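Local coordinates for carboxylesterase (Ferroplasma acidiphilum, PDB 3WJ2), which probably hydrolyses carboxylic esters, as a carboxylesterase of the alpha/beta-hydrolase fold from an archaeon, at residues K51-Y56 and N66-D71; K76-Y81 and K109-E114. All coordinates share one frame; numbering follows the deposited sequence.

Contact 1. Residues K51-Y56 and N66-D71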
loop_
_atom_site.group_PDB
_atom_site.type_symbol
_atom_site.label_atom_id
_atom_site.label_comp_id
_atom_site.label_asym_id
_atom_site.label_seq_id
_atom_site.Cartn_x
_atom_site.Cartn_y
_atom_site.Cartn_z
ATOM N N LYS B 51 -10.429 31.844 -28.368
ATOM C CA LYS B 51 -10.236 32.920 -29.398
ATOM C C LYS B 51 -9.909 32.421 -30.804
ATOM O O LYS B 51 -10.545 32.799 -31.797
ATOM C CB LYS B 51 -9.137 33.847 -28.980
ATOM C CG LYS B 51 -9.492 34.711 -27.794
ATOM C CD LYS B 51 -8.460 35.805 -27.634
ATOM C CE LYS B 51 -8.807 36.608 -26.368
ATOM N NZ LYS B 51 -8.179 35.963 -25.158
ATOM N N GLU B 52 -8.911 31.546 -30.913
ATOM C CA GLU B 52 -8.571 31.019 -32.240
ATOM C C GLU B 52 -8.433 29.514 -32.278
ATOM O O GLU B 52 -7.725 28.938 -31.419
ATOM C CB GLU B 52 -7.360 31.740 -32.863
ATOM C CG GLU B 52 -5.978 31.706 -32.289
ATOM C CD GLU B 52 -4.844 31.843 -33.384
ATOM O OE1 GLU B 52 -3.666 31.422 -33.129
ATOM O OE2 GLU B 52 -5.134 32.370 -34.497
ATOM N N ILE B 53 -9.111 28.923 -33.243
ATOM C CA ILE B 53 -8.987 27.473 -33.478
ATOM C C ILE B 53 -8.711 27.261 -34.966
ATOM O O ILE B 53 -9.414 27.815 -35.842
ATOM C CB ILE B 53 -10.200 26.696 -33.037
ATOM C CG1 ILE B 53 -10.519 26.973 -31.531
ATOM C CG2 ILE B 53 -10.056 25.089 -33.278
ATOM C CD1 ILE B 53 -11.530 26.046 -30.916
ATOM N N LYS B 54 -7.703 26.450 -35.278
ATOM C CA LYS B 54 -7.360 26.234 -36.668
ATOM C C LYS B 54 -6.971 24.783 -36.892
ATOM O O LYS B 54 -6.166 24.227 -36.127
ATOM C CB LYS B 54 -6.264 27.124 -37.104
ATOM C CG LYS B 54 -6.042 26.961 -38.611
ATOM C CD LYS B 54 -4.891 27.868 -39.110
ATOM C CE LYS B 54 -4.840 27.914 -40.639
ATOM N NZ LYS B 54 -4.683 26.583 -41.289
ATOM N N ASP B 55 -7.475 24.232 -37.984
ATOM C CA ASP B 55 -7.175 22.857 -38.424
ATOM C C ASP B 55 -6.022 22.814 -39.410
ATOM O O ASP B 55 -5.914 23.690 -40.338
ATOM C CB ASP B 55 -8.420 22.298 -39.068
ATOM C CG ASP B 55 -9.403 21.794 -38.031
ATOM O OD1 ASP B 55 -8.918 21.688 -36.929
ATOM O OD2 ASP B 55 -10.559 21.491 -38.322
ATOM N N TYR B 56 -5.102 21.837 -39.228
ATOM C CA TYR B 56 -3.910 21.657 -40.085
ATOM C C TYR B 56 -3.799 20.248 -40.591
ATOM O O TYR B 56 -4.357 19.316 -40.003
ATOM C CB TYR B 56 -2.604 21.963 -39.352
ATOM C CG TYR B 56 -2.380 23.349 -38.999
ATOM C CD1 TYR B 56 -1.695 24.206 -39.878
ATOM C CD2 TYR B 56 -2.808 23.845 -37.767
ATOM C CE1 TYR B 56 -1.465 25.516 -39.547
ATOM C CE2 TYR B 56 -2.551 25.162 -37.411
ATOM C CZ TYR B 56 -1.894 25.991 -38.314
ATOM O OH TYR B 56 -1.644 27.307 -37.987
ATOM N N ASN B 66 -4.283 14.612 -39.311
ATOM C CA ASN B 66 -5.014 15.819 -38.896
ATOM C C ASN B 66 -4.416 16.393 -37.618
ATOM O O ASN B 66 -3.949 15.639 -36.729
ATOM C CB ASN B 66 -6.492 15.561 -38.629
ATOM C CG ASN B 66 -7.278 15.197 -39.867
ATOM O OD1 ASN B 66 -8.209 14.343 -39.846
ATOM N ND2 ASN B 66 -6.965 15.855 -40.919
ATOM N N ALA B 67 -4.435 17.727 -37.470
ATOM C CA ALA B 67 -4.064 18.423 -36.197
ATOM C C ALA B 67 -4.956 19.609 -35.981
ATOM O O ALA B 67 -5.347 20.266 -36.979
ATOM C CB ALA B 67 -2.681 18.847 -36.183
ATOM N N ARG B 68 -5.376 19.843 -34.746
ATOM C CA ARG B 68 -6.150 21.059 -34.438
ATOM C C ARG B 68 -5.399 21.888 -33.443
ATOM O O ARG B 68 -5.065 21.388 -32.329
ATOM C CB ARG B 68 -7.567 20.716 -33.978
ATOM C CG ARG B 68 -8.387 21.924 -33.610
ATOM C CD ARG B 68 -9.827 21.585 -33.379
ATOM N NE ARG B 68 -10.496 21.111 -34.624
ATOM C CZ ARG B 68 -11.636 20.413 -34.721
ATOM N NH1 ARG B 68 -12.356 20.011 -33.630
ATOM N NH2 ARG B 68 -12.065 20.067 -35.956
ATOM N N MET B 69 -5.215 23.177 -33.745
ATOM C CA MET B 69 -4.525 24.108 -32.908
ATOM C C MET B 69 -5.518 25.028 -32.167
ATOM O O MET B 69 -6.502 25.506 -32.762
ATOM C CB MET B 69 -3.620 24.975 -33.773
ATOM C CG MET B 69 -2.740 25.858 -33.048
ATOM S SD MET B 69 -3.418 27.326 -32.283
ATOM C CE MET B 69 -4.345 28.328 -33.544
ATOM N N TYR B 70 -5.396 25.083 -30.845
ATOM C CA TYR B 70 -6.299 25.888 -29.971
ATOM C C TYR B 70 -5.453 26.929 -29.342
ATOM O O TYR B 70 -4.376 26.600 -28.737
ATOM C CB TYR B 70 -6.865 25.026 -28.836
ATOM C CG TYR B 70 -7.623 23.822 -29.277
ATOM C CD1 TYR B 70 -9.020 23.850 -29.403
ATOM C CD2 TYR B 70 -6.951 22.587 -29.605
ATOM C CE1 TYR B 70 -9.701 22.734 -29.767
ATOM C CE2 TYR B 70 -7.602 21.503 -29.988
ATOM C CZ TYR B 70 -9.023 21.518 -30.069
ATOM O OH TYR B 70 -9.729 20.401 -30.407
ATOM N N ASP B 71 -5.848 28.219 -29.389
ATOM C CA ASP B 71 -4.960 29.226 -28.846
ATOM C C ASP B 71 -5.866 30.337 -28.324
ATOM O O ASP B 71 -6.593 30.954 -29.126
ATOM C CB ASP B 71 -4.079 29.798 -29.965
ATOM C CG ASP B 71 -3.084 30.823 -29.488
ATOM O OD1 ASP B 71 -2.963 31.047 -28.259
ATOM O OD2 ASP B 71 -2.386 31.402 -30.392
#
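Residues Glu52-Tyr56 and Ala67-Asp71 pair as the two arms of an antiparallel beta hairpin at the edge of the alpha/beta-hydrolase sheet; the axes of these strand segments approach to 4.7 Å. Backbone bonding illustrates how such a hairpin closes: Glu52 with Asp71, Lys54 with Met69 and Tyr56 with Ala67 are hydrogen-bonded pairs, each joined by two N-H...O bonds, whereas Ile53-Tyr70 and Asp55-Arg68 are non-hydrogen-bonded pairs.

Apolar packing differs between the two faces. On the sheet face that carries Tyr56, Met69 and Ala67, CB of Met69 lies in plane at the edge of the phenol ring, 3.8 Å from Tyr56 CE2. On the other face, Ile53 splits its branches: CD1 reaches Tyr70 CD1 at 3.7 Å, while CG2 packs on the aliphatic part of Arg68, 3.5 Å from Arg68 CD. Tyr70 in turn rests on helix 96-106.

Charges meet in two ways. The side chains of Glu52 and Asp71 run alongside each other, their carboxylate planes 63° apart, with Glu52 OE1 only 3.0 Å from Asp71 OD2; the like charges are probably eased by Lys109, which makes a salt bridge to Asp71. Asp55 and Arg68 form a salt bridge. A bend at chi3 (-65°) turns the guanidinium side-on to the carboxylate, the planes 21° apart. Glu93 and Asp96 make further salt bridges to this arginine. Both Asp55 oxygens use syn lone pairs: OD1 takes Arg68 NE at 2.9 Å and OD2 takes Arg68 NH2 at 3.1 Å.

Contact 2. Residues K76-Y81 and K109-E114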
loop_
_atom_site.group_PDB
_atom_site.type_symbol
_atom_site.label_atom_id
_atom_site.label_comp_id
_atom_site.label_asym_id
_atom_site.label_seq_id
_atom_site.Cartn_x
_atom_site.Cartn_y
_atom_site.Cartn_z
ATOM N N LYS B 76 3.113 32.430 -27.773
ATOM C CA LYS B 76 4.389 32.234 -28.440
ATOM C C LYS B 76 4.769 30.736 -28.505
ATOM O O LYS B 76 5.475 30.258 -29.420
ATOM C CB LYS B 76 5.470 32.939 -27.623
ATOM C CG LYS B 76 6.871 32.868 -28.205
ATOM C CD LYS B 76 7.976 33.610 -27.374
ATOM C CE LYS B 76 9.111 34.139 -28.327
ATOM N NZ LYS B 76 10.485 34.299 -27.743
ATOM N N SER B 77 4.344 30.032 -27.450
ATOM C CA SER B 77 4.840 28.599 -27.254
ATOM C C SER B 77 3.649 27.620 -27.367
ATOM O O SER B 77 2.464 28.046 -27.406
ATOM C CB SER B 77 5.497 28.398 -25.870
ATOM O OG SER B 77 6.696 29.168 -25.794
ATOM N N ALA B 78 4.013 26.304 -27.482
ATOM C CA ALA B 78 3.006 25.304 -27.764
ATOM C C ALA B 78 3.259 24.020 -27.033
ATOM O O ALA B 78 4.432 23.653 -26.812
ATOM C CB ALA B 78 2.941 24.956 -29.264
ATOM N N ILE B 79 2.155 23.303 -26.804
ATOM C CA ILE B 79 2.233 21.861 -26.401
ATOM C C ILE B 79 1.602 21.035 -27.519
ATOM O O ILE B 79 0.485 21.322 -27.927
ATOM C CB ILE B 79 1.452 21.710 -25.112
ATOM C CG1 ILE B 79 2.098 22.355 -23.923
ATOM C CG2 ILE B 79 1.114 20.220 -24.842
ATOM C CD1 ILE B 79 3.516 21.840 -23.535
ATOM N N LEU B 80 2.314 20.007 -27.999
ATOM C CA LEU B 80 1.703 19.035 -28.915
ATOM C C LEU B 80 1.001 18.019 -28.013
ATOM O O LEU B 80 1.663 17.446 -27.128
ATOM C CB LEU B 80 2.737 18.380 -29.802
ATOM C CG LEU B 80 3.720 19.395 -30.404
ATOM C CD1 LEU B 80 4.630 18.559 -31.358
ATOM C CD2 LEU B 80 3.038 20.532 -31.077
ATOM N N TYR B 81 -0.284 17.789 -28.252
ATOM C CA TYR B 81 -1.107 16.925 -27.368
ATOM C C TYR B 81 -1.471 15.697 -28.129
ATOM O O TYR B 81 -2.049 15.746 -29.248
ATOM C CB TYR B 81 -2.395 17.675 -26.906
ATOM C CG TYR B 81 -2.965 16.905 -25.733
ATOM C CD1 TYR B 81 -2.479 17.215 -24.441
ATOM C CD2 TYR B 81 -3.880 15.877 -25.954
ATOM C CE1 TYR B 81 -2.951 16.484 -23.329
ATOM C CE2 TYR B 81 -4.310 15.082 -24.811
ATOM C CZ TYR B 81 -3.790 15.404 -23.556
ATOM O OH TYR B 81 -4.176 14.637 -22.473
ATOM N N LYS B 109 -0.478 27.634 -26.884
ATOM C CA LYS B 109 -1.082 26.909 -28.009
ATOM C C LYS B 109 -1.136 25.406 -27.622
ATOM O O LYS B 109 -0.104 24.839 -27.151
ATOM C CB LYS B 109 -0.236 27.018 -29.291
ATOM C CG LYS B 109 -0.374 28.456 -29.948
ATOM C CD LYS B 109 0.555 28.462 -31.115
ATOM C CE LYS B 109 0.304 29.653 -32.198
ATOM N NZ LYS B 109 0.064 30.971 -31.570
ATOM N N ILE B 110 -2.252 24.811 -27.861
ATOM C CA ILE B 110 -2.354 23.340 -27.736
ATOM C C ILE B 110 -2.621 22.805 -29.174
ATOM O O ILE B 110 -3.629 23.199 -29.850
ATOM C CB ILE B 110 -3.593 22.955 -26.799
ATOM C CG1 ILE B 110 -3.439 23.564 -25.394
ATOM C CG2 ILE B 110 -3.799 21.387 -26.686
ATOM C CD1 ILE B 110 -2.153 23.144 -24.603
ATOM N N ILE B 111 -1.824 21.827 -29.603
ATOM C CA ILE B 111 -1.992 21.277 -30.947
ATOM C C ILE B 111 -2.319 19.814 -30.762
ATOM O O ILE B 111 -1.439 18.984 -30.458
ATOM C CB ILE B 111 -0.725 21.470 -31.849
ATOM C CG1 ILE B 111 -0.402 22.998 -31.896
ATOM C CG2 ILE B 111 -0.988 20.852 -33.276
ATOM C CD1 ILE B 111 0.937 23.304 -32.681
ATOM N N SER B 112 -3.568 19.458 -31.006
ATOM C CA SER B 112 -4.030 18.090 -30.792
ATOM C C SER B 112 -3.822 17.303 -32.062
ATOM O O SER B 112 -4.319 17.658 -33.168
ATOM C CB SER B 112 -5.503 18.168 -30.347
ATOM O OG SER B 112 -6.032 16.836 -30.278
ATOM N N ILE B 113 -3.007 16.238 -31.977
ATOM C CA ILE B 113 -2.605 15.490 -33.179
ATOM C C ILE B 113 -3.248 14.137 -33.292
ATOM O O ILE B 113 -3.310 13.352 -32.323
ATOM C CB ILE B 113 -1.063 15.325 -33.199
ATOM C CG1 ILE B 113 -0.417 16.712 -33.326
ATOM C CG2 ILE B 113 -0.595 14.435 -34.353
ATOM C CD1 ILE B 113 1.000 16.734 -32.755
ATOM N N GLU B 114 -3.831 13.884 -34.460
ATOM C CA GLU B 114 -4.444 12.581 -34.742
ATOM C C GLU B 114 -3.479 11.567 -35.294
ATOM O O GLU B 114 -3.415 11.355 -36.548
ATOM C CB GLU B 114 -5.650 12.662 -35.731
ATOM C CG GLU B 114 -6.885 12.776 -35.018
ATOM C CD GLU B 114 -8.086 12.887 -35.963
ATOM O OE1 GLU B 114 -8.009 12.678 -37.219
ATOM O OE2 GLU B 114 -9.081 13.308 -35.390
HETATM O O HOH W 1 -4.735 14.172 -30.029
#
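Ser77 O accepts the N-H of Lys109 and so opens the parallel pairing of a beta-alpha-beta unit, in which helix 96-106 connects two neighbouring strands of the alpha/beta-hydrolase core. Next, Ala78 sets its CB 3.8 Å from Lys109 CB, at the root of a side chain whose NZ makes a salt bridge with Asp71 and a hydrogen bond to Ala75 O.

Ile79 bonds to both flanking residues of Ile110, its N to Lys109 O and its O to Ile111 N, as a parallel ladder requires. Its CB meets Ile110 CD1 at 3.9 Å. Leu80 lies on the opposite face, where its side chain touches helix 125-139, and runs side by side with Ile111, CD2 of Leu80 being 3.8 Å from Ile111 CD1. Leu80 CB also touches Ile113 CD1.

Tyr81 repeats the ladder, N to Ile111 O and O to Ile113 N, with the first bond almost straight at N-H (179°) though its donor stands above the carbonyl plane. With CG anti to the backbone N (chi1 -164°), the ring leads away from the neighbouring strand, and its hydroxyl bonds to Asp155 and Tyr98. One water closes this end: it donates to Tyr81 O and, at 2.8 Å, to Ile113 O, and accepts from Ser112 OG at 3.0 Å.

Contact 1 closes before contact 2 opens along the chain, and their centres lie about 9 Å apart in one mixed sheet. The hairpin of strands 52-60 and 63-71 forms one edge of that sheet; strand 109-113 lies between strands 63-71 and 78-82, so the antiparallel edge joins the parallel core there, with chain order and spatial order differing. Between the contacts, Tyr70 N probably bonds to Ile110 O, Met69 CG packs 3.9 Å from Ile111 CG1, and Asp71 OD2 meets Lys109 NZ at 2.8 Å. Helix 96-106 lies against both. Further inward comes strand 150-155, leading to a probable nucleophile elbow around Ser156.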